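Local coordinates for protein response regulator aspartate phosphatase H (Bacillus subtilis, PDB 3Q15) that dephosphorylates the sporulation response regulator Spo0F and also acts on the competence regulator ComA, helping to separate competence from sporulation in time, at residues Ala241-Gln246 and Gly266-Leu271; Pro261-Phe265 and Tyr299-Phe303; Phe283-Leu288 and Phe303-Gln307; Val309-Val314 and Ser341-Phe346. One frame throughout, in Å; residues are numbered along the deposited sequence.

Contact 1. Residues Ala241-Gln246 and Gly266-Leu271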
loop_
_atom_site.group_PDB
_atom_site.type_symbol
_atom_site.label_atom_id
_atom_site.label_comp_id
_atom_site.label_asym_id
_atom_site.label_seq_id
_atom_site.Cartn_x
_atom_site.Cartn_y
_atom_site.Cartn_z
ATOM N N ALA A 241 1.200 -17.288 -28.950
ATOM C CA ALA A 241 0.317 -17.812 -27.918
ATOM C C ALA A 241 0.011 -19.281 -28.174
ATOM O O ALA A 241 0.220 -20.132 -27.310
ATOM C CB ALA A 241 -0.964 -17.007 -27.862
ATOM N N VAL A 242 -0.483 -19.578 -29.371
ATOM C CA VAL A 242 -0.864 -20.944 -29.704
ATOM C C VAL A 242 0.339 -21.868 -29.623
ATOM O O VAL A 242 0.234 -23.005 -29.163
ATOM C CB VAL A 242 -1.488 -21.035 -31.106
ATOM C CG1 VAL A 242 -1.490 -22.478 -31.594
ATOM C CG2 VAL A 242 -2.895 -20.460 -31.093
ATOM N N GLU A 243 1.485 -21.366 -30.068
ATOM C CA GLU A 243 2.723 -22.131 -30.033
ATOM C C GLU A 243 3.074 -22.553 -28.611
ATOM O O GLU A 243 3.404 -23.712 -28.353
ATOM C CB GLU A 243 3.861 -21.308 -30.632
ATOM C CG GLU A 243 5.225 -21.938 -30.479
ATOM C CD GLU A 243 6.305 -21.126 -31.157
ATOM O OE1 GLU A 243 5.982 -20.412 -32.131
ATOM O OE2 GLU A 243 7.472 -21.197 -30.713
ATOM N N HIS A 244 2.997 -21.607 -27.684
ATOM C CA HIS A 244 3.331 -21.905 -26.302
ATOM C C HIS A 244 2.247 -22.721 -25.608
ATOM O O HIS A 244 2.556 -23.594 -24.800
ATOM C CB HIS A 244 3.670 -20.628 -25.530
ATOM C CG HIS A 244 4.978 -20.021 -25.930
ATOM N ND1 HIS A 244 5.124 -19.241 -27.055
ATOM C CD2 HIS A 244 6.208 -20.099 -25.364
ATOM C CE1 HIS A 244 6.383 -18.852 -27.160
ATOM N NE2 HIS A 244 7.060 -19.363 -26.147
ATOM N N PHE A 245 0.984 -22.454 -25.931
ATOM C CA PHE A 245 -0.102 -23.266 -25.392
ATOM C C PHE A 245 0.164 -24.739 -25.687
ATOM O O PHE A 245 0.056 -25.590 -24.804
ATOM C CB PHE A 245 -1.464 -22.846 -25.960
ATOM C CG PHE A 245 -2.091 -21.679 -25.245
ATOM C CD1 PHE A 245 -2.321 -21.726 -23.876
ATOM C CD2 PHE A 245 -2.466 -20.544 -25.942
ATOM C CE1 PHE A 245 -2.902 -20.653 -23.214
ATOM C CE2 PHE A 245 -3.046 -19.467 -25.290
ATOM C CZ PHE A 245 -3.265 -19.522 -23.923
ATOM N N GLN A 246 0.531 -25.032 -26.929
ATOM C CA GLN A 246 0.783 -26.409 -27.337
ATOM C C GLN A 246 2.024 -26.995 -26.666
ATOM O O GLN A 246 2.077 -28.193 -26.386
ATOM C CB GLN A 246 0.858 -26.513 -28.861
ATOM C CG GLN A 246 -0.458 -26.135 -29.529
ATOM C CD GLN A 246 -0.423 -26.246 -31.039
ATOM O OE1 GLN A 246 0.647 -26.300 -31.648
ATOM N NE2 GLN A 246 -1.601 -26.281 -31.654
ATOM N N GLY A 266 -7.214 -21.955 -22.492
ATOM C CA GLY A 266 -6.455 -20.872 -23.089
ATOM C C GLY A 266 -6.289 -21.104 -24.575
ATOM O O GLY A 266 -6.535 -20.217 -25.392
ATOM N N LEU A 267 -5.877 -22.317 -24.925
ATOM C CA LEU A 267 -5.711 -22.696 -26.317
ATOM C C LEU A 267 -7.014 -22.499 -27.090
ATOM O O LEU A 267 -7.022 -21.899 -28.164
ATOM C CB LEU A 267 -5.240 -24.148 -26.417
ATOM C CG LEU A 267 -4.924 -24.708 -27.807
ATOM C CD1 LEU A 267 -3.988 -23.784 -28.574
ATOM C CD2 LEU A 267 -4.327 -26.102 -27.697
ATOM N N SER A 268 -8.115 -22.994 -26.533
ATOM C CA SER A 268 -9.419 -22.902 -27.190
ATOM C C SER A 268 -9.873 -21.456 -27.378
ATOM O O SER A 268 -10.248 -21.052 -28.478
ATOM C CB SER A 268 -10.474 -23.687 -26.406
ATOM O OG SER A 268 -10.174 -25.073 -26.399
ATOM N N TRP A 269 -9.839 -20.682 -26.300
ATOM C CA TRP A 269 -10.245 -19.286 -26.354
ATOM C C TRP A 269 -9.431 -18.542 -27.407
ATOM O O TRP A 269 -9.980 -17.806 -28.224
ATOM C CB TRP A 269 -10.054 -18.626 -24.989
ATOM C CG TRP A 269 -10.665 -17.263 -24.882
ATOM C CD1 TRP A 269 -11.774 -16.807 -25.536
ATOM C CD2 TRP A 269 -10.201 -16.175 -24.074
ATOM N NE1 TRP A 269 -12.031 -15.504 -25.180
ATOM C CE2 TRP A 269 -11.080 -15.092 -24.286
ATOM C CE3 TRP A 269 -9.129 -16.010 -23.190
ATOM C CZ2 TRP A 269 -10.918 -13.863 -23.647
ATOM C CZ3 TRP A 269 -8.970 -14.788 -22.556
ATOM C CH2 TRP A 269 -9.861 -13.731 -22.789
ATOM N N THR A 270 -8.118 -18.743 -27.384
ATOM C CA THR A 270 -7.223 -18.082 -28.329
ATOM C C THR A 270 -7.553 -18.457 -29.766
ATOM O O THR A 270 -7.536 -17.611 -30.657
ATOM C CB THR A 270 -5.749 -18.425 -28.049
ATOM O OG1 THR A 270 -5.413 -18.022 -26.716
ATOM C CG2 THR A 270 -4.840 -17.706 -29.026
ATOM N N LEU A 271 -7.852 -19.732 -29.985
ATOM C CA LEU A 271 -8.197 -20.209 -31.312
ATOM C C LEU A 271 -9.522 -19.615 -31.784
ATOM O O LEU A 271 -9.680 -19.293 -32.960
ATOM C CB LEU A 271 -8.245 -21.736 -31.337
ATOM C CG LEU A 271 -6.877 -22.418 -31.294
ATOM C CD1 LEU A 271 -7.010 -23.934 -31.224
ATOM C CD2 LEU A 271 -6.045 -22.004 -32.500
#
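The ring of Phe245 lies flat against the backbone of the opposing helix at Gly266-Leu267, and this face-on meeting is the main aromatic element of the contact. Leu267 N sits 3.6 Å above the plane of the Phe245 ring, over its centre, while Gly266 C lies over the same face nearer the rim. Glycine suits the spot because a beta carbon would point at the ring and collide with Phe245 CE1. With CG anti to its own carbonyl carbon (chi1 -83°), Phe245 sends the ring across the gap between the helices.

The two segments belong to successive helices, 238-255 and 260-273; Ala241-Gln246 lies in the predicted fourth TPR, Gly266-Leu271 in the predicted fifth. They run nearly antiparallel, at 159°, with axes 9.6 Å apart, as expected where consecutive helices stack in a TPR superhelix.

Aliphatic contacts fill the flank beside the ring. Leu267 CD1 lies 3.8 Å from Phe245 CB and also meets Val242 CG1. The other branch of Val242, CG2, reaches Leu271 CD2 at 3.8 Å and the methyl of Thr270, which in turn touches Ala241 CB.

The polar part of the contact centres on Thr270. Thr270 OG1 approaches Phe245 CE2 obliquely at 3.1 Å and hydrogen-bonds to Gly266 O at 2.8 Å, from above the carbonyl plane. Gly266 O also accepts Thr270 N from the other face of that plane, so this carbonyl has two donors; with OG1 spent on Gly266 O, CG2 of Thr270 faces the other helix.

Contact 2. Residues Pro261-Phe265 and Tyr299-Phe303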
loop_
_atom_site.group_PDB
_atom_site.type_symbol
_atom_site.label_atom_id
_atom_site.label_comp_id
_atom_site.label_asym_id
_atom_site.label_seq_id
_atom_site.Cartn_x
_atom_site.Cartn_y
_atom_site.Cartn_z
ATOM N N PRO A 261 -6.897 -28.888 -18.184
ATOM C CA PRO A 261 -8.107 -28.070 -18.331
ATOM C C PRO A 261 -7.778 -26.595 -18.551
ATOM O O PRO A 261 -8.302 -25.983 -19.479
ATOM C CB PRO A 261 -8.830 -28.264 -16.993
ATOM C CG PRO A 261 -8.387 -29.609 -16.524
ATOM C CD PRO A 261 -6.946 -29.728 -16.971
ATOM N N LYS A 262 -6.914 -26.036 -17.712
ATOM C CA LYS A 262 -6.540 -24.634 -17.839
ATOM C C LYS A 262 -5.780 -24.374 -19.136
ATOM O O LYS A 262 -5.997 -23.360 -19.798
ATOM C CB LYS A 262 -5.710 -24.186 -16.636
ATOM C CG LYS A 262 -5.173 -22.769 -16.748
ATOM C CD LYS A 262 -4.763 -22.217 -15.390
ATOM C CE LYS A 262 -3.823 -23.161 -14.669
ATOM N NZ LYS A 262 -3.483 -22.646 -13.314
ATOM N N VAL A 263 -4.891 -25.294 -19.496
ATOM C CA VAL A 263 -4.131 -25.174 -20.735
ATOM C C VAL A 263 -5.046 -25.239 -21.960
ATOM O O VAL A 263 -4.920 -24.433 -22.878
ATOM C CB VAL A 263 -3.039 -26.262 -20.844
ATOM C CG1 VAL A 263 -2.411 -26.255 -22.230
ATOM C CG2 VAL A 263 -1.980 -26.058 -19.777
ATOM N N LEU A 264 -5.970 -26.193 -21.970
ATOM C CA LEU A 264 -6.869 -26.356 -23.109
ATOM C C LEU A 264 -7.894 -25.225 -23.245
ATOM O O LEU A 264 -8.400 -24.967 -24.337
ATOM C CB LEU A 264 -7.566 -27.718 -23.056
ATOM C CG LEU A 264 -6.643 -28.927 -23.229
ATOM C CD1 LEU A 264 -7.415 -30.235 -23.110
ATOM C CD2 LEU A 264 -5.915 -28.853 -24.561
ATOM N N PHE A 265 -8.206 -24.546 -22.145
ATOM C CA PHE A 265 -9.133 -23.422 -22.220
ATOM C C PHE A 265 -8.470 -22.199 -22.851
ATOM O O PHE A 265 -9.089 -21.488 -23.641
ATOM C CB PHE A 265 -9.704 -23.062 -20.847
ATOM C CG PHE A 265 -10.493 -21.782 -20.847
ATOM C CD1 PHE A 265 -11.801 -21.762 -21.296
ATOM C CD2 PHE A 265 -9.921 -20.595 -20.416
ATOM C CE1 PHE A 265 -12.529 -20.589 -21.314
ATOM C CE2 PHE A 265 -10.648 -19.415 -20.426
ATOM C CZ PHE A 265 -11.954 -19.414 -20.878
ATOM N N TYR A 299 -13.779 -24.127 -14.944
ATOM C CA TYR A 299 -13.403 -24.299 -16.346
ATOM C C TYR A 299 -14.507 -24.994 -17.134
ATOM O O TYR A 299 -14.633 -24.808 -18.344
ATOM C CB TYR A 299 -12.065 -25.038 -16.480
ATOM C CG TYR A 299 -10.885 -24.192 -16.059
ATOM C CD1 TYR A 299 -10.410 -23.175 -16.877
ATOM C CD2 TYR A 299 -10.263 -24.392 -14.834
ATOM C CE1 TYR A 299 -9.341 -22.386 -16.491
ATOM C CE2 TYR A 299 -9.194 -23.607 -14.441
ATOM C CZ TYR A 299 -8.738 -22.606 -15.274
ATOM O OH TYR A 299 -7.674 -21.823 -14.887
ATOM N N LYS A 300 -15.321 -25.782 -16.440
ATOM C CA LYS A 300 -16.460 -26.428 -17.068
ATOM C C LYS A 300 -17.411 -25.384 -17.644
ATOM O O LYS A 300 -17.905 -25.529 -18.763
ATOM C CB LYS A 300 -17.197 -27.320 -16.066
ATOM C CG LYS A 300 -18.183 -28.287 -16.714
ATOM C CD LYS A 300 -18.710 -29.315 -15.723
ATOM C CE LYS A 300 -19.710 -28.692 -14.769
ATOM N NZ LYS A 300 -20.920 -28.211 -15.487
ATOM N N GLU A 301 -17.664 -24.331 -16.873
ATOM C CA GLU A 301 -18.587 -23.278 -17.291
ATOM C C GLU A 301 -17.965 -22.363 -18.342
ATOM O O GLU A 301 -18.658 -21.846 -19.220
ATOM C CB GLU A 301 -19.060 -22.462 -16.087
ATOM C CG GLU A 301 -20.196 -23.103 -15.297
ATOM C CD GLU A 301 -19.740 -24.261 -14.428
ATOM O OE1 GLU A 301 -20.611 -25.016 -13.941
ATOM O OE2 GLU A 301 -18.517 -24.413 -14.220
ATOM N N LEU A 302 -16.656 -22.160 -18.244
ATOM C CA LEU A 302 -15.927 -21.393 -19.250
ATOM C C LEU A 302 -15.890 -22.144 -20.584
ATOM O O LEU A 302 -16.030 -21.544 -21.649
ATOM C CB LEU A 302 -14.503 -21.079 -18.778
ATOM C CG LEU A 302 -14.278 -19.989 -17.725
ATOM C CD1 LEU A 302 -15.070 -18.735 -18.061
ATOM C CD2 LEU A 302 -14.638 -20.491 -16.343
ATOM N N PHE A 303 -15.701 -23.458 -20.523
ATOM C CA PHE A 303 -15.718 -24.266 -21.734
ATOM C C PHE A 303 -17.084 -24.187 -22.388
ATOM O O PHE A 303 -17.190 -23.984 -23.596
ATOM C CB PHE A 303 -15.368 -25.723 -21.441
ATOM C CG PHE A 303 -13.893 -26.006 -21.453
ATOM C CD1 PHE A 303 -13.150 -25.844 -22.614
ATOM C CD2 PHE A 303 -13.250 -26.453 -20.312
ATOM C CE1 PHE A 303 -11.788 -26.111 -22.632
ATOM C CE2 PHE A 303 -11.888 -26.723 -20.322
ATOM C CZ PHE A 303 -11.155 -26.551 -21.484
#
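Pro261-Phe265, in the predicted fifth TPR, packs on the start of helix 299-310, farther along the helical array, and the two segments run side by side at 20° with axes 10.5 Å apart. Three aromatic rings fill the space between them. Phe265 turns its edge to the face of Phe303 in a T-shaped stack, planes at 90° and centroids 5.9 Å apart. CG of Phe265 stands anti to the backbone N (chi1 171°), which carries the ring over to Leu302; Phe265 CE1 lies 3.3 Å from Leu302 CB. Phe303 CZ comes 3.5 Å from Pro261 O and also touches Phe265 CB. Tyr299 lies across Lys262: Lys262 CA sits over the ring face in a CH-pi contact, 4.1 Å from the centroid, and the methylenes CB, CG and CD run past the phenol oxygen, a place that suits a long aliphatic chain. Replacing Tyr299 by an alanine would probably uncover the Lys262 methylenes and leave Phe265 CB without the tyrosine ring carbon it packs against. Such near-parallel packing of helices one hairpin apart is consistent with the right-handed superhelix of stacked helical hairpins in TPR domains.

Contact 3. Residues Phe283-Leu288 and Phe303-Gln307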
loop_
_atom_site.group_PDB
_atom_site.type_symbol
_atom_site.label_atom_id
_atom_site.label_comp_id
_atom_site.label_asym_id
_atom_site.label_seq_id
_atom_site.Cartn_x
_atom_site.Cartn_y
_atom_site.Cartn_z
ATOM N N PHE A 283 -10.383 -28.994 -28.919
ATOM C CA PHE A 283 -9.715 -28.896 -27.628
ATOM C C PHE A 283 -10.708 -28.577 -26.516
ATOM O O PHE A 283 -10.468 -28.899 -25.353
ATOM C CB PHE A 283 -8.577 -27.866 -27.674
ATOM C CG PHE A 283 -7.480 -28.215 -28.647
ATOM C CD1 PHE A 283 -6.656 -29.305 -28.420
ATOM C CD2 PHE A 283 -7.274 -27.452 -29.788
ATOM C CE1 PHE A 283 -5.647 -29.634 -29.312
ATOM C CE2 PHE A 283 -6.265 -27.774 -30.684
ATOM C CZ PHE A 283 -5.451 -28.866 -30.445
ATOM N N ILE A 284 -11.824 -27.953 -26.876
ATOM C CA ILE A 284 -12.893 -27.698 -25.920
ATOM C C ILE A 284 -13.510 -29.006 -25.434
ATOM O O ILE A 284 -13.655 -29.225 -24.233
ATOM C CB ILE A 284 -14.006 -26.832 -26.528
ATOM C CG1 ILE A 284 -13.474 -25.438 -26.857
ATOM C CG2 ILE A 284 -15.180 -26.742 -25.568
ATOM C CD1 ILE A 284 -14.469 -24.576 -27.596
ATOM N N GLU A 285 -13.875 -29.873 -26.374
ATOM C CA GLU A 285 -14.433 -31.171 -26.019
ATOM C C GLU A 285 -13.407 -32.001 -25.257
ATOM O O GLU A 285 -13.761 -32.780 -24.373
ATOM C CB GLU A 285 -14.906 -31.928 -27.264
ATOM C CG GLU A 285 -16.126 -31.321 -27.941
ATOM C CD GLU A 285 -16.656 -32.187 -29.072
ATOM O OE1 GLU A 285 -17.826 -31.999 -29.469
ATOM O OE2 GLU A 285 -15.903 -33.054 -29.565
ATOM N N GLU A 286 -12.135 -31.829 -25.602
ATOM C CA GLU A 286 -11.065 -32.561 -24.938
ATOM C C GLU A 286 -10.939 -32.129 -23.483
ATOM O O GLU A 286 -10.756 -32.961 -22.596
ATOM C CB GLU A 286 -9.734 -32.360 -25.670
ATOM C CG GLU A 286 -8.561 -33.096 -25.036
ATOM C CD GLU A 286 -7.261 -32.919 -25.809
ATOM O OE1 GLU A 286 -6.187 -33.005 -25.180
ATOM O OE2 GLU A 286 -7.309 -32.702 -27.039
ATOM N N GLY A 287 -11.041 -30.825 -23.243
ATOM C CA GLY A 287 -10.940 -30.287 -21.898
ATOM C C GLY A 287 -12.109 -30.684 -21.014
ATOM O O GLY A 287 -11.943 -30.908 -19.815
ATOM N N LEU A 288 -13.297 -30.768 -21.605
ATOM C CA LEU A 288 -14.491 -31.168 -20.867
ATOM C C LEU A 288 -14.416 -32.623 -20.402
ATOM O O LEU A 288 -15.060 -33.004 -19.427
ATOM C CB LEU A 288 -15.753 -30.949 -21.710
ATOM C CG LEU A 288 -16.190 -29.499 -21.927
ATOM C CD1 LEU A 288 -17.336 -29.415 -22.926
ATOM C CD2 LEU A 288 -16.587 -28.865 -20.603
ATOM N N PHE A 303 -15.701 -23.458 -20.523
ATOM C CA PHE A 303 -15.718 -24.266 -21.734
ATOM C C PHE A 303 -17.084 -24.187 -22.388
ATOM O O PHE A 303 -17.190 -23.984 -23.596
ATOM C CB PHE A 303 -15.368 -25.723 -21.441
ATOM C CG PHE A 303 -13.893 -26.006 -21.453
ATOM C CD1 PHE A 303 -13.150 -25.844 -22.614
ATOM C CD2 PHE A 303 -13.250 -26.453 -20.312
ATOM C CE1 PHE A 303 -11.788 -26.111 -22.632
ATOM C CE2 PHE A 303 -11.888 -26.723 -20.322
ATOM C CZ PHE A 303 -11.155 -26.551 -21.484
ATOM N N LEU A 304 -18.130 -24.349 -21.585
ATOM C CA LEU A 304 -19.490 -24.320 -22.107
ATOM C C LEU A 304 -19.819 -22.963 -22.726
ATOM O O LEU A 304 -20.563 -22.885 -23.706
ATOM C CB LEU A 304 -20.495 -24.677 -21.012
ATOM C CG LEU A 304 -20.439 -26.132 -20.541
ATOM C CD1 LEU A 304 -21.358 -26.355 -19.349
ATOM C CD2 LEU A 304 -20.789 -27.077 -21.687
ATOM N N PHE A 305 -19.263 -21.896 -22.160
ATOM C CA PHE A 305 -19.497 -20.565 -22.705
ATOM C C PHE A 305 -18.841 -20.391 -24.073
ATOM O O PHE A 305 -19.405 -19.758 -24.968
ATOM C CB PHE A 305 -19.012 -19.471 -21.755
ATOM C CG PHE A 305 -19.267 -18.086 -22.271
ATOM C CD1 PHE A 305 -20.493 -17.472 -22.065
ATOM C CD2 PHE A 305 -18.294 -17.409 -22.989
ATOM C CE1 PHE A 305 -20.742 -16.202 -22.551
ATOM C CE2 PHE A 305 -18.538 -16.136 -23.477
ATOM C CZ PHE A 305 -19.765 -15.534 -23.257
ATOM N N LEU A 306 -17.644 -20.947 -24.224
ATOM C CA LEU A 306 -16.941 -20.906 -25.498
ATOM C C LEU A 306 -17.765 -21.570 -26.586
ATOM O O LEU A 306 -17.927 -21.022 -27.677
ATOM C CB LEU A 306 -15.580 -21.595 -25.395
ATOM C CG LEU A 306 -14.471 -20.819 -24.703
ATOM C CD1 LEU A 306 -13.147 -21.549 -24.866
ATOM C CD2 LEU A 306 -14.386 -19.419 -25.280
ATOM N N GLN A 307 -18.274 -22.761 -26.289
ATOM C CA GLN A 307 -19.097 -23.488 -27.244
ATOM C C GLN A 307 -20.292 -22.649 -27.659
ATOM O O GLN A 307 -20.626 -22.569 -28.838
ATOM C CB GLN A 307 -19.598 -24.800 -26.641
ATOM C CG GLN A 307 -18.556 -25.891 -26.536
ATOM C CD GLN A 307 -19.163 -27.215 -26.120
ATOM O OE1 GLN A 307 -20.251 -27.255 -25.547
ATOM N NE2 GLN A 307 -18.468 -28.306 -26.414
#
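Segments Phe283-Leu288 and Phe303-Gln307, on helices 277-290 and 299-310, run almost antiparallel, at 155°, with their axes 10.0 Å apart; the backbones come nearest where Ile284 CA lies 6.1 Å from Phe303 CA. Phe303 reaches across toward the helix that precedes its own. One face of its ring is laid on the backbone of the turn formed by Ile284, Gly287 and Leu288, with Phe303 CZ 3.8 Å from Gly287 CA. A beta carbon at Gly287 would point toward the ring and strike CZ, so the absence of a side chain is what permits this close approach.

Branched aliphatic residues flank the ring. Ile284 has CG2 against Phe303 CD1 at 3.7 Å, and its other branch extends to put CD1 3.9 Å from Leu306 CB. This reach follows from CG1 standing anti to the carbonyl carbon (chi1 -65°) and the chain then running straight. On the Leu288 side, CD2 presses on Phe303 CB at 3.5 Å. Gln307 closes the rim with its extended chain: CG lies 3.6 Å from Ile284 CG2, and NE2 passes Leu288 CD1 at 3.8 Å without a hydrogen bond across the contact. Glutamine suits this partly exposed border: its methylenes pack on Ile284 while the amide sits at the edge. An antiparallel packing of consecutive helices, with an aromatic ring over a glycine, is consistent with the helical array of a TPR domain.

Contact 4. Residues Val309-Val314 and Ser341-Phe346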
loop_
_atom_site.group_PDB
_atom_site.type_symbol
_atom_site.label_atom_id
_atom_site.label_comp_id
_atom_site.label_asym_id
_atom_site.label_seq_id
_atom_site.Cartn_x
_atom_site.Cartn_y
_atom_site.Cartn_z
ATOM N N VAL A 309 -20.993 -19.309 -27.450
ATOM C CA VAL A 309 -20.847 -17.983 -28.040
ATOM C C VAL A 309 -20.134 -17.995 -29.393
ATOM O O VAL A 309 -20.382 -17.123 -30.227
ATOM C CB VAL A 309 -20.131 -17.006 -27.079
ATOM C CG1 VAL A 309 -18.640 -17.292 -27.040
ATOM C CG2 VAL A 309 -20.388 -15.569 -27.495
ATOM N N TYR A 310 -19.259 -18.977 -29.607
ATOM C CA TYR A 310 -18.519 -19.081 -30.867
ATOM C C TYR A 310 -19.144 -20.083 -31.836
ATOM O O TYR A 310 -18.616 -20.316 -32.923
ATOM C CB TYR A 310 -17.042 -19.422 -30.618
ATOM C CG TYR A 310 -16.274 -18.292 -29.976
ATOM C CD1 TYR A 310 -15.966 -18.315 -28.623
ATOM C CD2 TYR A 310 -15.873 -17.190 -30.721
ATOM C CE1 TYR A 310 -15.277 -17.270 -28.028
ATOM C CE2 TYR A 310 -15.183 -16.145 -30.137
ATOM C CZ TYR A 310 -14.887 -16.190 -28.790
ATOM O OH TYR A 310 -14.200 -15.151 -28.203
ATOM N N LYS A 311 -20.263 -20.676 -31.432
ATOM C CA LYS A 311 -21.019 -21.585 -32.286
ATOM C C LYS A 311 -21.531 -20.835 -33.513
ATOM O O LYS A 311 -21.813 -19.639 -33.435
ATOM C CB LYS A 311 -22.189 -22.172 -31.491
ATOM C CG LYS A 311 -23.122 -23.077 -32.271
ATOM C CD LYS A 311 -24.211 -23.640 -31.363
ATOM C CE LYS A 311 -25.223 -24.477 -32.139
ATOM N NZ LYS A 311 -26.033 -23.663 -33.091
ATOM N N GLU A 312 -21.644 -21.528 -34.644
ATOM C CA GLU A 312 -22.132 -20.903 -35.873
ATOM C C GLU A 312 -23.333 -20.008 -35.580
ATOM O O GLU A 312 -23.347 -18.833 -35.942
ATOM C CB GLU A 312 -22.502 -21.957 -36.917
ATOM C CG GLU A 312 -22.916 -21.368 -38.260
ATOM C CD GLU A 312 -23.408 -22.416 -39.240
ATOM O OE1 GLU A 312 -23.648 -22.070 -40.416
ATOM O OE2 GLU A 312 -23.560 -23.587 -38.834
ATOM N N THR A 313 -24.339 -20.575 -34.920
ATOM C CA THR A 313 -25.464 -19.798 -34.417
ATOM C C THR A 313 -25.353 -19.697 -32.894
ATOM O O THR A 313 -25.460 -20.701 -32.188
ATOM C CB THR A 313 -26.815 -20.438 -34.803
ATOM O OG1 THR A 313 -26.900 -20.563 -36.228
ATOM C CG2 THR A 313 -27.972 -19.586 -34.311
ATOM N N VAL A 314 -25.126 -18.485 -32.395
ATOM C CA VAL A 314 -24.910 -18.272 -30.967
ATOM C C VAL A 314 -26.007 -18.918 -30.125
ATOM O O VAL A 314 -27.197 -18.786 -30.423
ATOM C CB VAL A 314 -24.828 -16.773 -30.615
ATOM C CG1 VAL A 314 -24.687 -16.591 -29.112
ATOM C CG2 VAL A 314 -23.667 -16.111 -31.345
ATOM N N SER A 341 -16.417 -11.141 -24.512
ATOM C CA SER A 341 -16.376 -12.001 -25.686
ATOM C C SER A 341 -17.681 -11.916 -26.466
ATOM O O SER A 341 -17.671 -11.670 -27.671
ATOM C CB SER A 341 -16.086 -13.445 -25.284
ATOM O OG SER A 341 -14.910 -13.502 -24.489
ATOM N N ALA A 342 -18.800 -12.112 -25.772
ATOM C CA ALA A 342 -20.111 -12.084 -26.414
ATOM C C ALA A 342 -20.332 -10.786 -27.190
ATOM O O ALA A 342 -20.864 -10.802 -28.297
ATOM C CB ALA A 342 -21.217 -12.297 -25.384
ATOM N N ALA A 343 -19.916 -9.665 -26.609
ATOM C CA ALA A 343 -20.075 -8.369 -27.260
ATOM C C ALA A 343 -19.309 -8.315 -28.577
ATOM O O ALA A 343 -19.794 -7.759 -29.561
ATOM C CB ALA A 343 -19.627 -7.250 -26.341
ATOM N N ALA A 344 -18.110 -8.889 -28.589
ATOM C CA ALA A 344 -17.277 -8.889 -29.787
ATOM C C ALA A 344 -17.854 -9.805 -30.863
ATOM O O ALA A 344 -17.855 -9.468 -32.051
ATOM C CB ALA A 344 -15.851 -9.302 -29.445
ATOM N N VAL A 345 -18.347 -10.965 -30.444
ATOM C CA VAL A 345 -18.963 -11.902 -31.376
ATOM C C VAL A 345 -20.177 -11.278 -32.064
ATOM O O VAL A 345 -20.318 -11.365 -33.282
ATOM C CB VAL A 345 -19.372 -13.215 -30.680
ATOM C CG1 VAL A 345 -20.175 -14.104 -31.630
ATOM C CG2 VAL A 345 -18.142 -13.948 -30.164
ATOM N N PHE A 346 -21.052 -10.642 -31.292
ATOM C CA PHE A 346 -22.239 -10.029 -31.881
ATOM C C PHE A 346 -21.901 -8.838 -32.778
ATOM O O PHE A 346 -22.505 -8.664 -33.839
ATOM C CB PHE A 346 -23.266 -9.648 -30.813
ATOM C CG PHE A 346 -24.031 -10.820 -30.266
ATOM C CD1 PHE A 346 -24.992 -11.458 -31.034
ATOM C CD2 PHE A 346 -23.793 -11.282 -28.981
ATOM C CE1 PHE A 346 -25.697 -12.539 -30.530
ATOM C CE2 PHE A 346 -24.495 -12.360 -28.471
ATOM C CZ PHE A 346 -25.447 -12.988 -29.244
#
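Val345 stands at the centre of the first shell, touched by Val309, Tyr310 and Val314. Its CG2 lies 3.8 Å from Val309 CG2 and 3.7 Å from Tyr310 CE2, which it meets obliquely to the ring; its CG1 faces Val314 CG2 tip to tip at 4.0 Å and also comes 3.3 Å from Val309 O. In the superhelix of the TPR domain, this joins the end of helix 299-310 and the turn after it to helix 332-348, part of which lies in the predicted sixth TPR. Valine suits positions 345 and 314 because both methyls find partners.

Val309 uses CG2 alone: with CG1 between the backbone N and carbonyl carbon (chi1 76°), CG2 is directed to Val345 and to Ala342 CA at 3.7 Å, where a small side chain admits close approach. Val314 CG1 meets Phe346 CZ at 3.7 Å. Tyr310 OH lies 3.9 Å from Ser341 CB; substituting an alanine for this tyrosine would probably open a gap beside Val345 CG2 and take away the phenol's share of the packing on Ser341.

Farther out, Trp269 of helix 260-273 touches both Tyr310 and Ser341, and Ile319 of helix 316-328 backs Val309 and Val314. Ser341 OG bonds to Ala337 O. The turn leading to Val314 is tied within itself: Lys311 NZ donates to Thr313 O at 3.1 Å, in the carbonyl plane and on a lone pair.

Overall arrangement
Contact 1 is the most buried of the four; contacts 2, 3 and 4 are only partly so. Contacts 1 and 2 both use helix 260-273, on successive turns, while contacts 2, 3 and 4 all draw on helix 299-310, so these two helices link neighbouring layers of the array. Contacts 2 and 3 share Phe303, whereas contacts 2 and 4 do not touch. Contacts 1 and 3 are antiparallel packings with a ring over a glycine backbone; contact 2, between near-parallel helices, relies on one T-shaped pair and a CH-pi contact, and contact 4, at a helix end and turn, on valines. Trp269, in the 266-271 segment, packs on Leu306 of contact 3 and on Tyr310 and Ser341 of contact 4.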